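Local coordinates for protein alpha-glucosidase (PDB 6PNR) that acts as a family GH31 sulfoquinovosidase, probably hydrolysing alpha-linked sulfoquinovose glycosides such as those derived from sulfolipid, at residues Lys219-Ile224 with Ala479-Cys484; Thr552-Tyr557 with Asp656-Ile661; Glu581-Ala586 with Tyr615-Glu620; Glu611-Leu616 with Glu634-Ala639; Asp619-Leu624 with Phe647-Ser652. All coordinates share one frame; numbering follows the deposited sequence.

Contact 1 of 5, residues Lys219-Ile224 with Ala479-Cys484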
# COMPACT_ATOMS: atom_id res chain seq x y z
N LYS A 219 -2.10 8.29 39.10
CA LYS A 219 -3.44 7.89 39.53
C LYS A 219 -4.26 7.35 38.38
O LYS A 219 -5.10 6.47 38.57
CB LYS A 219 -4.16 9.08 40.19
CG LYS A 219 -3.63 9.43 41.59
CD LYS A 219 -4.35 10.64 42.18
CE LYS A 219 -3.63 11.20 43.40
NZ LYS A 219 -4.20 12.51 43.82
N LEU A 220 -4.06 7.87 37.17
CA LEU A 220 -4.72 7.28 36.02
C LEU A 220 -4.34 5.80 35.86
O LEU A 220 -5.20 4.96 35.59
CB LEU A 220 -4.37 8.06 34.75
CG LEU A 220 -5.35 7.83 33.62
CD1 LEU A 220 -6.73 8.34 34.00
CD2 LEU A 220 -4.85 8.54 32.39
N LEU A 221 -3.06 5.47 36.03
CA LEU A 221 -2.66 4.07 35.92
C LEU A 221 -3.25 3.24 37.05
O LEU A 221 -3.57 2.06 36.85
CB LEU A 221 -1.13 3.96 35.90
CG LEU A 221 -0.48 3.82 34.51
CD1 LEU A 221 -0.95 2.53 33.85
CD2 LEU A 221 -0.80 5.02 33.65
N GLU A 222 -3.41 3.82 38.25
CA GLU A 222 -4.13 3.13 39.32
C GLU A 222 -5.54 2.77 38.89
O GLU A 222 -6.00 1.64 39.08
CB GLU A 222 -4.14 3.98 40.58
CG GLU A 222 -2.74 4.22 41.11
CD GLU A 222 -2.67 5.31 42.18
OE1 GLU A 222 -3.72 5.61 42.80
OE2 GLU A 222 -1.55 5.85 42.39
N ARG A 223 -6.25 3.72 38.27
CA ARG A 223 -7.62 3.45 37.81
C ARG A 223 -7.65 2.46 36.65
O ARG A 223 -8.52 1.58 36.59
CB ARG A 223 -8.30 4.76 37.41
CG ARG A 223 -8.35 5.80 38.55
CD ARG A 223 -9.51 6.78 38.36
NE ARG A 223 -9.38 7.97 39.20
CZ ARG A 223 -9.84 8.06 40.45
NH1 ARG A 223 -10.48 7.04 41.00
NH2 ARG A 223 -9.66 9.19 41.13
N ILE A 224 -6.73 2.61 35.70
CA ILE A 224 -6.67 1.69 34.55
C ILE A 224 -6.56 0.25 35.03
O ILE A 224 -7.28 -0.64 34.57
CB ILE A 224 -5.50 2.08 33.64
CG1 ILE A 224 -5.87 3.32 32.80
CG2 ILE A 224 -5.07 0.91 32.73
CD1 ILE A 224 -4.72 3.90 31.99
N ALA A 479 2.86 -0.34 26.27
CA ALA A 479 2.22 -1.39 27.07
C ALA A 479 1.98 -0.93 28.50
O ALA A 479 0.93 -1.22 29.09
CB ALA A 479 3.07 -2.66 27.07
N GLY A 480 2.95 -0.21 29.06
CA GLY A 480 2.84 0.23 30.44
C GLY A 480 1.71 1.21 30.64
O GLY A 480 1.02 1.18 31.66
N MET A 481 1.49 2.10 29.66
CA MET A 481 0.37 3.02 29.75
C MET A 481 -0.97 2.29 29.66
O MET A 481 -1.99 2.85 30.07
CB MET A 481 0.47 4.09 28.65
CG MET A 481 1.63 5.08 28.83
SD MET A 481 1.55 5.96 30.43
CE MET A 481 -0.02 6.80 30.28
N MET A 482 -0.98 1.05 29.17
CA MET A 482 -2.17 0.22 29.16
C MET A 482 -2.33 -0.62 30.42
O MET A 482 -3.29 -1.38 30.51
CB MET A 482 -2.16 -0.71 27.94
CG MET A 482 -2.06 0.03 26.62
SD MET A 482 -3.63 0.78 26.13
CE MET A 482 -3.57 2.40 26.92
N GLY A 483 -1.41 -0.50 31.38
CA GLY A 483 -1.51 -1.29 32.60
C GLY A 483 -0.77 -2.61 32.59
O GLY A 483 -0.90 -3.38 33.55
N CYS A 484 -0.01 -2.92 31.53
CA CYS A 484 0.88 -4.08 31.51
C CYS A 484 2.26 -3.56 31.88
O CYS A 484 3.03 -3.10 31.03
CB CYS A 484 0.87 -4.78 30.15
SG CYS A 484 -0.67 -5.68 29.85
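Leu221 and Ile224, one turn apart on helix 217-228, press their methyls against the C-terminal end of helix 469-481, and most of what they meet is main chain. Leu221 CD1 comes closest, 3.2 Å from Gly480 O. Ile224 spreads over the next two carbonyls: its CD1 lies 3.5 Å from Met481 O, a buried oxygen with no polar partner in the model, while CG2, anti to the backbone N, lies 3.7 Å from Met482 O. The apolar side-chain contact is the meeting of Leu221 and Met481, which cross at about a right angle. Met481 is bent at chi2 and chi3, and this folds its CE back to 3.9 Å from Leu221 CD2. Cutting Leu221 down to an alanine would probably take away the methyl that Met481 CE rests on and open a gap beside the Gly480 carbonyl. The backbone under the methyls is a Schellman motif: Gly483, with positive phi, ends the helix, Gly483 N bonds to Gly480 O and Cys484 N to Ala479 O. This brings Gly483 N to 4.1 Å from Ile224 CG2. The whole contact is buried between the barrel domain and the beta-rich N-terminal part of the chain. Strand 168-174 reaches both sides through Val173, which touches Ile224 and Met481; Tyr179 of strand 178-182 packs on Ile224, and Met578 from a loop adds to the cover of Leu221.

Contact 2 of 5, residues Thr552-Tyr557 with Asp656-Ile661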
# COMPACT_ATOMS: atom_id res chain seq x y z
N THR A 552 21.78 -8.08 39.10
CA THR A 552 21.55 -8.59 40.46
C THR A 552 21.77 -7.51 41.51
O THR A 552 21.07 -7.48 42.52
CB THR A 552 22.42 -9.81 40.74
OG1 THR A 552 23.81 -9.43 40.72
CG2 THR A 552 22.15 -10.91 39.72
N MET A 553 22.75 -6.62 41.31
CA MET A 553 22.97 -5.54 42.27
C MET A 553 21.78 -4.58 42.32
O MET A 553 21.47 -4.03 43.38
CB MET A 553 24.27 -4.80 41.93
CG MET A 553 25.50 -5.67 42.08
SD MET A 553 26.99 -4.86 41.47
CE MET A 553 27.20 -3.59 42.73
N LEU A 554 21.11 -4.38 41.18
CA LEU A 554 19.94 -3.51 41.13
C LEU A 554 18.71 -4.14 41.78
O LEU A 554 17.77 -3.42 42.12
CB LEU A 554 19.60 -3.14 39.68
CG LEU A 554 20.52 -2.19 38.91
CD1 LEU A 554 20.26 -2.26 37.41
CD2 LEU A 554 20.33 -0.75 39.39
N ALA A 555 18.70 -5.47 41.93
CA ALA A 555 17.50 -6.19 42.34
C ALA A 555 16.77 -5.62 43.55
O ALA A 555 15.52 -5.62 43.54
CB ALA A 555 17.85 -7.66 42.61
N PRO A 556 17.43 -5.18 44.62
CA PRO A 556 16.67 -4.60 45.74
C PRO A 556 15.82 -3.43 45.31
O PRO A 556 14.72 -3.25 45.83
CB PRO A 556 17.76 -4.19 46.74
CG PRO A 556 18.90 -5.09 46.45
CD PRO A 556 18.87 -5.32 44.96
N TYR A 557 16.30 -2.62 44.36
CA TYR A 557 15.50 -1.54 43.80
C TYR A 557 14.43 -2.07 42.86
O TYR A 557 13.25 -1.70 42.97
CB TYR A 557 16.43 -0.55 43.07
CG TYR A 557 15.71 0.56 42.33
CD1 TYR A 557 14.93 1.49 43.01
CD2 TYR A 557 15.83 0.69 40.94
CE1 TYR A 557 14.27 2.53 42.32
CE2 TYR A 557 15.18 1.72 40.25
CZ TYR A 557 14.40 2.62 40.94
OH TYR A 557 13.75 3.63 40.25
N ASP A 656 22.76 4.41 47.63
CA ASP A 656 23.87 3.59 48.11
C ASP A 656 24.12 2.41 47.18
O ASP A 656 25.28 2.04 46.93
CB ASP A 656 23.59 3.12 49.53
CG ASP A 656 22.29 2.34 49.66
OD1 ASP A 656 21.30 2.72 48.98
OD2 ASP A 656 22.25 1.35 50.42
N ILE A 657 23.05 1.78 46.67
CA ILE A 657 23.20 0.70 45.70
C ILE A 657 23.85 1.23 44.43
O ILE A 657 24.78 0.62 43.89
CB ILE A 657 21.83 0.07 45.38
CG1 ILE A 657 21.27 -0.67 46.59
CG2 ILE A 657 21.95 -0.83 44.17
CD1 ILE A 657 22.19 -1.72 47.13
N PHE A 658 23.34 2.35 43.92
CA PHE A 658 23.88 2.89 42.68
C PHE A 658 25.35 3.28 42.83
O PHE A 658 26.13 3.15 41.88
CB PHE A 658 23.04 4.09 42.25
CG PHE A 658 21.57 3.76 42.09
CD1 PHE A 658 21.17 2.54 41.55
CD2 PHE A 658 20.60 4.67 42.48
CE1 PHE A 658 19.83 2.25 41.40
CE2 PHE A 658 19.26 4.38 42.33
CZ PHE A 658 18.88 3.17 41.79
N GLU A 659 25.76 3.73 44.02
CA GLU A 659 27.17 4.05 44.24
C GLU A 659 28.02 2.80 44.27
O GLU A 659 29.17 2.82 43.80
CB GLU A 659 27.34 4.83 45.55
CG GLU A 659 26.88 6.27 45.46
CD GLU A 659 26.93 6.99 46.81
OE1 GLU A 659 27.56 6.46 47.76
OE2 GLU A 659 26.33 8.08 46.91
N GLU A 660 27.51 1.70 44.83
CA GLU A 660 28.25 0.45 44.80
C GLU A 660 28.46 -0.03 43.37
O GLU A 660 29.52 -0.55 43.02
CB GLU A 660 27.53 -0.63 45.61
CG GLU A 660 27.44 -0.36 47.09
CD GLU A 660 26.69 -1.45 47.83
OE1 GLU A 660 26.30 -2.45 47.18
OE2 GLU A 660 26.50 -1.32 49.06
N ILE A 661 27.45 0.17 42.51
CA ILE A 661 27.58 -0.20 41.10
C ILE A 661 28.67 0.63 40.43
O ILE A 661 29.52 0.10 39.71
CB ILE A 661 26.23 -0.07 40.38
CG1 ILE A 661 25.21 -1.07 40.96
CG2 ILE A 661 26.40 -0.22 38.86
CD1 ILE A 661 23.79 -0.81 40.50
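Met553 lays its side chain past Ile661 in the opposite direction, and it buries more surface in this contact than any other residue of the two helices. Its chain runs straight through chi2 and bends at chi3 (70°), which turns the terminal methyl in against the facing helix: Met553 CE sits 3.7 Å from Ile661 CG1 and 3.8 Å from Glu660 O. Ile661 works in two directions, because its CD1 also reaches Leu554 CD2 at 3.6 Å, the two chains crossing at about a right angle. Phe658 is the third main player. Its CA-CB bond points off the neighbouring helix, yet the ring swings back and takes Leu554 at its edge, where Phe658 CE1 lies 3.6 Å from Leu554 CD2. Phe658 CZ comes 4.0 Å from Tyr557 CD2, giving a T-shaped pair with the edge of Phe658 toward the face of Tyr557 and the planes at 82°. Replacing Phe658 with an alanine would probably uncover that face of Tyr557 and leave Leu554 CD2 without its aromatic neighbour. Tyr557 itself is anchored at OH by Phe595 O and Asp598 N. Ile657 CG2 lies 3.3 Å from Met553 O. This is antiparallel helix packing: the segment axes approach to 9.5 Å with N-to-C directions 171° apart, and the C-terminal helix 655-665 is laid back along the long helix 538-568, joining the end of the chain to it.

Contact 3 of 5, residues Glu581-Ala586 with Tyr615-Glu620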
# COMPACT_ATOMS: atom_id res chain seq x y z
N GLU A 581 5.21 16.03 34.80
CA GLU A 581 4.04 16.30 33.96
C GLU A 581 4.06 17.68 33.34
O GLU A 581 3.30 17.92 32.39
CB GLU A 581 2.76 16.12 34.76
CG GLU A 581 2.60 14.75 35.35
CD GLU A 581 1.19 14.48 35.80
OE1 GLU A 581 0.36 15.40 35.66
OE2 GLU A 581 0.90 13.37 36.29
N SER A 582 4.86 18.61 33.85
CA SER A 582 4.94 19.96 33.30
C SER A 582 6.00 20.09 32.21
O SER A 582 6.12 21.17 31.62
CB SER A 582 5.24 20.97 34.41
OG SER A 582 4.27 20.87 35.44
N ASP A 583 6.76 19.03 31.94
CA ASP A 583 7.87 19.08 30.99
C ASP A 583 7.31 18.79 29.60
O ASP A 583 6.89 17.67 29.32
CB ASP A 583 8.95 18.09 31.40
CG ASP A 583 10.23 18.26 30.61
OD1 ASP A 583 10.15 18.57 29.40
OD2 ASP A 583 11.31 18.08 31.20
N ALA A 584 7.31 19.81 28.74
CA ALA A 584 6.69 19.67 27.42
C ALA A 584 7.42 18.65 26.57
O ALA A 584 6.79 17.89 25.82
CB ALA A 584 6.65 21.02 26.71
N LYS A 585 8.76 18.62 26.65
CA LYS A 585 9.52 17.66 25.86
C LYS A 585 9.26 16.23 26.30
O LYS A 585 9.36 15.30 25.49
CB LYS A 585 11.02 17.97 25.94
CG LYS A 585 11.43 19.28 25.27
CD LYS A 585 12.93 19.49 25.35
CE LYS A 585 13.33 20.86 24.81
NZ LYS A 585 14.81 21.07 24.84
N ALA A 586 8.93 16.02 27.58
CA ALA A 586 8.67 14.68 28.09
C ALA A 586 7.54 13.97 27.34
O ALA A 586 7.51 12.74 27.31
CB ALA A 586 8.35 14.74 29.58
N TYR A 615 18.20 13.65 26.88
CA TYR A 615 17.42 14.71 27.48
C TYR A 615 17.04 14.31 28.90
O TYR A 615 16.36 13.30 29.10
CB TYR A 615 16.16 15.04 26.68
CG TYR A 615 15.30 16.03 27.44
CD1 TYR A 615 15.57 17.39 27.37
CD2 TYR A 615 14.25 15.61 28.26
CE1 TYR A 615 14.81 18.31 28.08
CE2 TYR A 615 13.49 16.52 28.98
CZ TYR A 615 13.77 17.87 28.88
OH TYR A 615 13.03 18.79 29.58
N LEU A 616 17.47 15.12 29.88
CA LEU A 616 17.07 14.91 31.27
C LEU A 616 16.03 15.95 31.68
O LEU A 616 16.22 17.14 31.43
CB LEU A 616 18.27 15.00 32.21
CG LEU A 616 19.35 13.93 32.12
CD1 LEU A 616 20.46 14.25 33.10
CD2 LEU A 616 18.75 12.56 32.40
N PRO A 617 14.92 15.54 32.28
CA PRO A 617 14.01 16.51 32.90
C PRO A 617 14.70 17.24 34.04
O PRO A 617 15.72 16.78 34.58
CB PRO A 617 12.85 15.65 33.42
CG PRO A 617 12.95 14.35 32.65
CD PRO A 617 14.41 14.15 32.38
N GLN A 618 14.13 18.39 34.43
CA GLN A 618 14.67 19.21 35.51
C GLN A 618 14.63 18.47 36.85
O GLN A 618 13.55 18.26 37.41
CB GLN A 618 13.89 20.53 35.64
CG GLN A 618 14.04 21.46 34.45
CD GLN A 618 15.44 22.05 34.34
OE1 GLN A 618 16.03 22.49 35.33
NE2 GLN A 618 15.99 22.04 33.12
N ASP A 619 15.80 18.11 37.36
CA ASP A 619 15.91 17.36 38.61
C ASP A 619 17.40 17.25 38.91
O ASP A 619 18.24 17.64 38.09
CB ASP A 619 15.24 15.99 38.51
CG ASP A 619 14.72 15.50 39.84
OD1 ASP A 619 15.30 15.86 40.88
OD2 ASP A 619 13.72 14.75 39.84
N GLU A 620 17.72 16.69 40.07
CA GLU A 620 19.11 16.47 40.46
C GLU A 620 19.52 15.06 40.06
O GLU A 620 19.15 14.08 40.73
CB GLU A 620 19.29 16.70 41.96
CG GLU A 620 19.14 18.15 42.32
CD GLU A 620 20.16 19.01 41.60
OE1 GLU A 620 21.35 18.97 42.01
OE2 GLU A 620 19.78 19.69 40.62
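Tyr615 comes off the end of strand 611-616 and meets Asp583 and Lys585 of a surface loop. With CG anti to the backbone N (chi1 173°), CB sends the ring out from the strand toward that loop. Over one face, near its rim, Lys585 crosses the ring at about a right angle, with Tyr615 CE1 3.5 Å from Lys585 CD. Further back on the same lysine, CB stands over that same face, 4.3 Å from the centroid of the Tyr615 ring, a CH-pi contact. Next along the ring, Tyr615 CE2 is 3.5 Å from Asp583 OD2. At the tip, Tyr615 OH donates a very short hydrogen bond, 2.5 Å, to Asp583 OD2. The acceptor oxygen lies in the ring plane at its edge, while the carboxylate plane stands nearly perpendicular to it (83°). The same Asp583 OD2 also rests against Pro617, 3.6 Å from its CB. Asp583 is tied within its own loop as well: OD1 takes weak bonds from Lys585 N and Ala586 N, the first in the manner of an Asx turn, which would help fix the carboxylate's rotation. Tyr580 and Leu600 also pack on Pro617. The arrangement is a surface loop joined to the end of a strand by a tyrosine-carboxylate bond, in the C-terminal beta domain of the GH31 fold, pinning the connection between strands 573-574 and 593-595 to the exit of strand 611-616.

Contact 4 of 5, residues Glu611-Leu616 with Glu634-Ala639. With SO4 (sulfate ion), chain G.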
# COMPACT_ATOMS: atom_id res chain seq x y z
N GLU A 611 29.34 7.91 22.20
CA GLU A 611 28.68 8.87 23.07
C GLU A 611 27.20 8.86 22.72
O GLU A 611 26.79 8.30 21.70
CB GLU A 611 29.30 10.26 22.94
CG GLU A 611 28.90 11.00 21.68
CD GLU A 611 29.79 12.20 21.39
OE1 GLU A 611 30.92 12.24 21.92
OE2 GLU A 611 29.35 13.10 20.64
N TRP A 612 26.38 9.45 23.58
CA TRP A 612 24.93 9.41 23.37
C TRP A 612 24.31 10.70 23.88
O TRP A 612 24.66 11.17 24.96
CB TRP A 612 24.31 8.18 24.07
CG TRP A 612 22.90 7.86 23.61
CD1 TRP A 612 21.75 7.97 24.34
CD2 TRP A 612 22.50 7.38 22.31
NE1 TRP A 612 20.66 7.59 23.58
CE2 TRP A 612 21.10 7.23 22.33
CE3 TRP A 612 23.20 7.06 21.14
CZ2 TRP A 612 20.38 6.77 21.22
CZ3 TRP A 612 22.49 6.61 20.04
CH2 TRP A 612 21.09 6.47 20.09
N ASP A 613 23.41 11.28 23.07
CA ASP A 613 22.66 12.47 23.47
C ASP A 613 21.49 12.06 24.36
O ASP A 613 20.75 11.13 24.03
CB ASP A 613 22.13 13.22 22.25
CG ASP A 613 23.24 13.79 21.38
OD1 ASP A 613 24.32 14.14 21.91
OD2 ASP A 613 23.04 13.90 20.15
N VAL A 614 21.31 12.77 25.48
CA VAL A 614 20.27 12.45 26.45
C VAL A 614 19.52 13.73 26.79
O VAL A 614 20.14 14.78 26.97
CB VAL A 614 20.86 11.83 27.73
CG1 VAL A 614 19.77 11.50 28.75
CG2 VAL A 614 21.70 10.59 27.39
N TYR A 615 18.20 13.65 26.88
CA TYR A 615 17.42 14.71 27.48
C TYR A 615 17.04 14.31 28.90
O TYR A 615 16.36 13.30 29.10
CB TYR A 615 16.16 15.04 26.68
CG TYR A 615 15.30 16.03 27.44
CD1 TYR A 615 15.57 17.39 27.37
CD2 TYR A 615 14.25 15.61 28.26
CE1 TYR A 615 14.81 18.31 28.08
CE2 TYR A 615 13.49 16.52 28.98
CZ TYR A 615 13.77 17.87 28.88
OH TYR A 615 13.03 18.79 29.58
N LEU A 616 17.47 15.12 29.88
CA LEU A 616 17.07 14.91 31.27
C LEU A 616 16.03 15.95 31.68
O LEU A 616 16.22 17.14 31.43
CB LEU A 616 18.27 15.00 32.21
CG LEU A 616 19.35 13.93 32.12
CD1 LEU A 616 20.46 14.25 33.10
CD2 LEU A 616 18.75 12.56 32.40
N GLU A 634 19.32 19.04 27.67
CA GLU A 634 20.02 18.16 26.74
C GLU A 634 21.50 18.06 27.12
O GLU A 634 22.17 19.08 27.33
CB GLU A 634 19.87 18.67 25.31
CG GLU A 634 20.37 17.69 24.24
CD GLU A 634 20.04 18.12 22.81
OE1 GLU A 634 19.48 19.24 22.63
OE2 GLU A 634 20.32 17.34 21.87
N ILE A 635 22.00 16.83 27.24
CA ILE A 635 23.41 16.56 27.50
C ILE A 635 23.90 15.46 26.55
O ILE A 635 23.13 14.84 25.83
CB ILE A 635 23.68 16.15 28.96
CG1 ILE A 635 23.14 14.75 29.24
CG2 ILE A 635 23.06 17.14 29.93
CD1 ILE A 635 23.30 14.34 30.72
N THR A 636 25.22 15.26 26.56
CA THR A 636 25.88 14.17 25.85
C THR A 636 26.86 13.52 26.81
O THR A 636 27.68 14.22 27.41
CB THR A 636 26.62 14.66 24.59
OG1 THR A 636 25.67 15.03 23.58
CG2 THR A 636 27.53 13.57 24.05
N VAL A 637 26.78 12.19 26.95
CA VAL A 637 27.64 11.46 27.88
C VAL A 637 28.44 10.43 27.11
O VAL A 637 28.03 9.95 26.05
CB VAL A 637 26.82 10.78 29.00
CG1 VAL A 637 26.08 11.82 29.84
CG2 VAL A 637 25.84 9.76 28.41
N SER A 638 29.61 10.08 27.66
CA SER A 638 30.33 8.94 27.13
C SER A 638 29.46 7.70 27.29
O SER A 638 28.81 7.51 28.32
CB SER A 638 31.67 8.75 27.84
OG SER A 638 32.34 7.63 27.31
N ALA A 639 29.45 6.85 26.26
CA ALA A 639 28.55 5.71 26.24
C ALA A 639 29.21 4.56 25.47
O ALA A 639 28.67 4.04 24.50
CB ALA A 639 27.20 6.10 25.64
S SO4 G . 30.08 9.06 18.40
O1 SO4 G . 29.59 10.41 18.67
O2 SO4 G . 29.55 8.63 17.10
O3 SO4 G . 29.60 8.14 19.43
O4 SO4 G . 31.55 9.05 18.41
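Val614 and Ile635 face each other as a hydrogen-bonded antiparallel pair, and here the two strands are knit most closely: Val614 N to Ile635 O and Ile635 N to Val614 O are both 2.8 Å and almost straight. The pattern repeats one pair along, where Trp612 N to Val637 O is 3.0 Å and Val637 N to Trp612 O 3.1 Å. Side chains of these residues share the inner side of the sheet. Val614 CB packs on Ile635 CG1, and Leu616 CD1 meets Ile635 CD1 at 3.7 Å; Ile635 reaches that neighbour from the crowded position, with CG1 between its backbone N and carbonyl carbon (chi1 71°). Phe647 of strand 646-649 lies against Val614, Leu616, Ile635 and Val637, closing this side. The other side is looser and polar. Asp613 and Thr636 run side by side, and Thr636 OG1 donates to Asp613 OD1 at a modelled 2.3 Å, too short to be taken at face value. Glu634 extends beside Asp613, with 4.7 Å between Glu634 OE2 and Asp613 OD2. At the far end, Glu611 CD touches Thr636 CG2 at 3.7 Å, and Glu611 N gives a hydrogen bond to a sulfate, probably from the crystallisation liquor, which His610 N also grips. The chemistry is therefore two-sided: main-chain bonds and branched aliphatics hold the pair together, while the closeness of Asp613 and Glu634 would probably raise the proton affinity of one or both slightly, and these exposed residues also lie against a crystal neighbour.

Contact 5 of 5, residues Asp619-Leu624 with Phe647-Ser652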
# COMPACT_ATOMS: atom_id res chain seq x y z
N ASP A 619 15.80 18.11 37.36
CA ASP A 619 15.91 17.36 38.61
C ASP A 619 17.40 17.25 38.91
O ASP A 619 18.24 17.64 38.09
CB ASP A 619 15.24 15.99 38.51
CG ASP A 619 14.72 15.50 39.84
OD1 ASP A 619 15.30 15.86 40.88
OD2 ASP A 619 13.72 14.75 39.84
N GLU A 620 17.72 16.69 40.07
CA GLU A 620 19.11 16.47 40.46
C GLU A 620 19.52 15.06 40.06
O GLU A 620 19.15 14.08 40.73
CB GLU A 620 19.29 16.70 41.96
CG GLU A 620 19.14 18.15 42.32
CD GLU A 620 20.16 19.01 41.60
OE1 GLU A 620 21.35 18.97 42.01
OE2 GLU A 620 19.78 19.69 40.62
N TRP A 621 20.31 14.94 38.99
CA TRP A 621 20.65 13.66 38.39
C TRP A 621 22.13 13.36 38.56
O TRP A 621 22.97 14.26 38.56
CB TRP A 621 20.31 13.63 36.90
CG TRP A 621 18.87 13.75 36.56
CD1 TRP A 621 18.24 14.85 36.04
CD2 TRP A 621 17.87 12.72 36.65
NE1 TRP A 621 16.91 14.57 35.82
CE2 TRP A 621 16.66 13.27 36.18
CE3 TRP A 621 17.89 11.39 37.08
CZ2 TRP A 621 15.47 12.54 36.14
CZ3 TRP A 621 16.69 10.67 37.06
CH2 TRP A 621 15.50 11.24 36.58
N VAL A 622 22.43 12.07 38.71
CA VAL A 622 23.80 11.57 38.79
C VAL A 622 23.98 10.52 37.70
O VAL A 622 23.25 9.52 37.68
CB VAL A 622 24.12 10.96 40.17
CG1 VAL A 622 25.58 10.51 40.21
CG2 VAL A 622 23.81 11.96 41.30
N HIS A 623 24.94 10.73 36.80
CA HIS A 623 25.28 9.72 35.81
C HIS A 623 25.86 8.49 36.50
O HIS A 623 26.79 8.60 37.30
CB HIS A 623 26.28 10.29 34.80
CG HIS A 623 26.63 9.35 33.69
ND1 HIS A 623 27.90 8.85 33.51
CD2 HIS A 623 25.87 8.81 32.71
CE1 HIS A 623 27.91 8.05 32.46
NE2 HIS A 623 26.69 8.01 31.95
N LEU A 624 25.31 7.32 36.18
CA LEU A 624 25.57 6.13 37.00
C LEU A 624 27.04 5.73 36.98
O LEU A 624 27.59 5.35 38.02
CB LEU A 624 24.70 4.96 36.52
CG LEU A 624 24.97 3.61 37.18
CD1 LEU A 624 24.67 3.66 38.69
CD2 LEU A 624 24.14 2.51 36.51
N PHE A 647 21.01 7.28 34.57
CA PHE A 647 21.12 8.33 35.57
C PHE A 647 20.17 8.00 36.71
O PHE A 647 19.12 7.39 36.49
CB PHE A 647 20.77 9.71 34.97
CG PHE A 647 21.53 10.02 33.70
CD1 PHE A 647 21.17 9.43 32.49
CD2 PHE A 647 22.60 10.89 33.71
CE1 PHE A 647 21.87 9.68 31.33
CE2 PHE A 647 23.31 11.16 32.55
CZ PHE A 647 22.94 10.55 31.35
N TYR A 648 20.54 8.39 37.93
CA TYR A 648 19.64 8.25 39.06
C TYR A 648 19.48 9.59 39.77
O TYR A 648 20.34 10.47 39.69
CB TYR A 648 20.11 7.16 40.06
CG TYR A 648 21.43 7.42 40.74
CD1 TYR A 648 21.51 8.09 41.96
CD2 TYR A 648 22.62 6.95 40.18
CE1 TYR A 648 22.74 8.32 42.58
CE2 TYR A 648 23.83 7.16 40.78
CZ TYR A 648 23.89 7.84 41.98
OH TYR A 648 25.12 8.04 42.56
N ARG A 649 18.34 9.73 40.45
CA ARG A 649 18.07 10.92 41.26
C ARG A 649 19.03 10.98 42.44
O ARG A 649 19.17 10.01 43.19
CB ARG A 649 16.63 10.90 41.75
CG ARG A 649 15.59 11.03 40.66
CD ARG A 649 14.17 11.02 41.25
NE ARG A 649 14.06 11.93 42.39
CZ ARG A 649 13.89 11.55 43.65
NH1 ARG A 649 13.78 10.25 43.96
NH2 ARG A 649 13.81 12.46 44.61
N LYS A 650 19.68 12.14 42.61
CA LYS A 650 20.67 12.29 43.69
C LYS A 650 20.08 11.94 45.05
O LYS A 650 20.76 11.34 45.89
CB LYS A 650 21.22 13.71 43.70
CG LYS A 650 22.23 13.97 44.82
CD LYS A 650 22.81 15.38 44.70
CE LYS A 650 23.99 15.59 45.65
NZ LYS A 650 24.64 16.92 45.44
N ASN A 651 18.82 12.30 45.29
CA ASN A 651 18.18 12.08 46.58
C ASN A 651 17.45 10.75 46.66
O ASN A 651 16.60 10.58 47.54
CB ASN A 651 17.23 13.23 46.88
CG ASN A 651 17.94 14.57 46.92
OD1 ASN A 651 19.06 14.67 47.42
ND2 ASN A 651 17.29 15.60 46.38
N SER A 652 17.77 9.81 45.78
CA SER A 652 17.14 8.49 45.83
C SER A 652 17.53 7.74 47.09
O SER A 652 18.70 7.70 47.48
CB SER A 652 17.55 7.65 44.61
OG SER A 652 17.21 6.29 44.85
O HOH W 1 14.44 14.63 43.06
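Tyr648 has CG between its backbone N and carbonyl carbon (chi1 63°), which swings the ring across to lie beside Val622. Val622 CB stands over one face, 3.8 Å from the ring centroid of Tyr648, as a CH-pi contact, and CG1 runs on to 3.4 Å from Tyr648 OH. A bend at chi3 of Arg649 (48°) likewise turns its head toward Asp619. The ion pair there is long, 3.8 Å from Asp619 OD2 to Arg649 NE, but a water bridges the two more tightly, donating to Asp619 OD1 at 2.6 Å and accepting from Arg649 NH2 at 2.7 Å. Both ends have stronger outside partners: Asp598 takes Arg649 NH1, and Tyr580 OH bonds to Asp619 OD2. On the same side of the sheet, Trp621 CZ3 leans on Arg649 CG, and His623 CD2 lies over a face of Phe647, 3.5 Å from Phe647 CE2, the two ring planes oblique at 55°. Three backbone bonds hold the pairing: Val622 and Tyr648 exchange both of theirs, and Lys650 N reaches Glu620 O at 2.8 Å, just where a type I turn from Arg649 to Ser652 leads the chain away. Helix 655-665 packs on the Tyr648 side, through Phe658. Strands 621-623 and 646-649 are thus antiparallel neighbours inside the main sheet of the C-terminal beta domain, sandwiched between that helix and the strand pair 611-616 with 633-638.

Overall arrangement
Contact 1 is the most central, a buried junction of methyls on carbonyls between the side of helix 217-228 and the C-terminal end of helix 469-481, and it touches none of the others. Contacts 3, 4 and 5 build one C-terminal beta domain: 3 and 4 share strand 611-616, while 4 and 5 alternate along the chain and join face to face through aromatic and aliphatic packing. Contact 5 is largely buried, contact 4 half so, and contact 3 lies at the surface, where a single phenol-carboxylate bond replaces backbone pairing. Contact 2 encloses all three along the chain; its Phe658 meets Tyr648 of contact 5, fixing the beta domain to the helix pair by apolar packing.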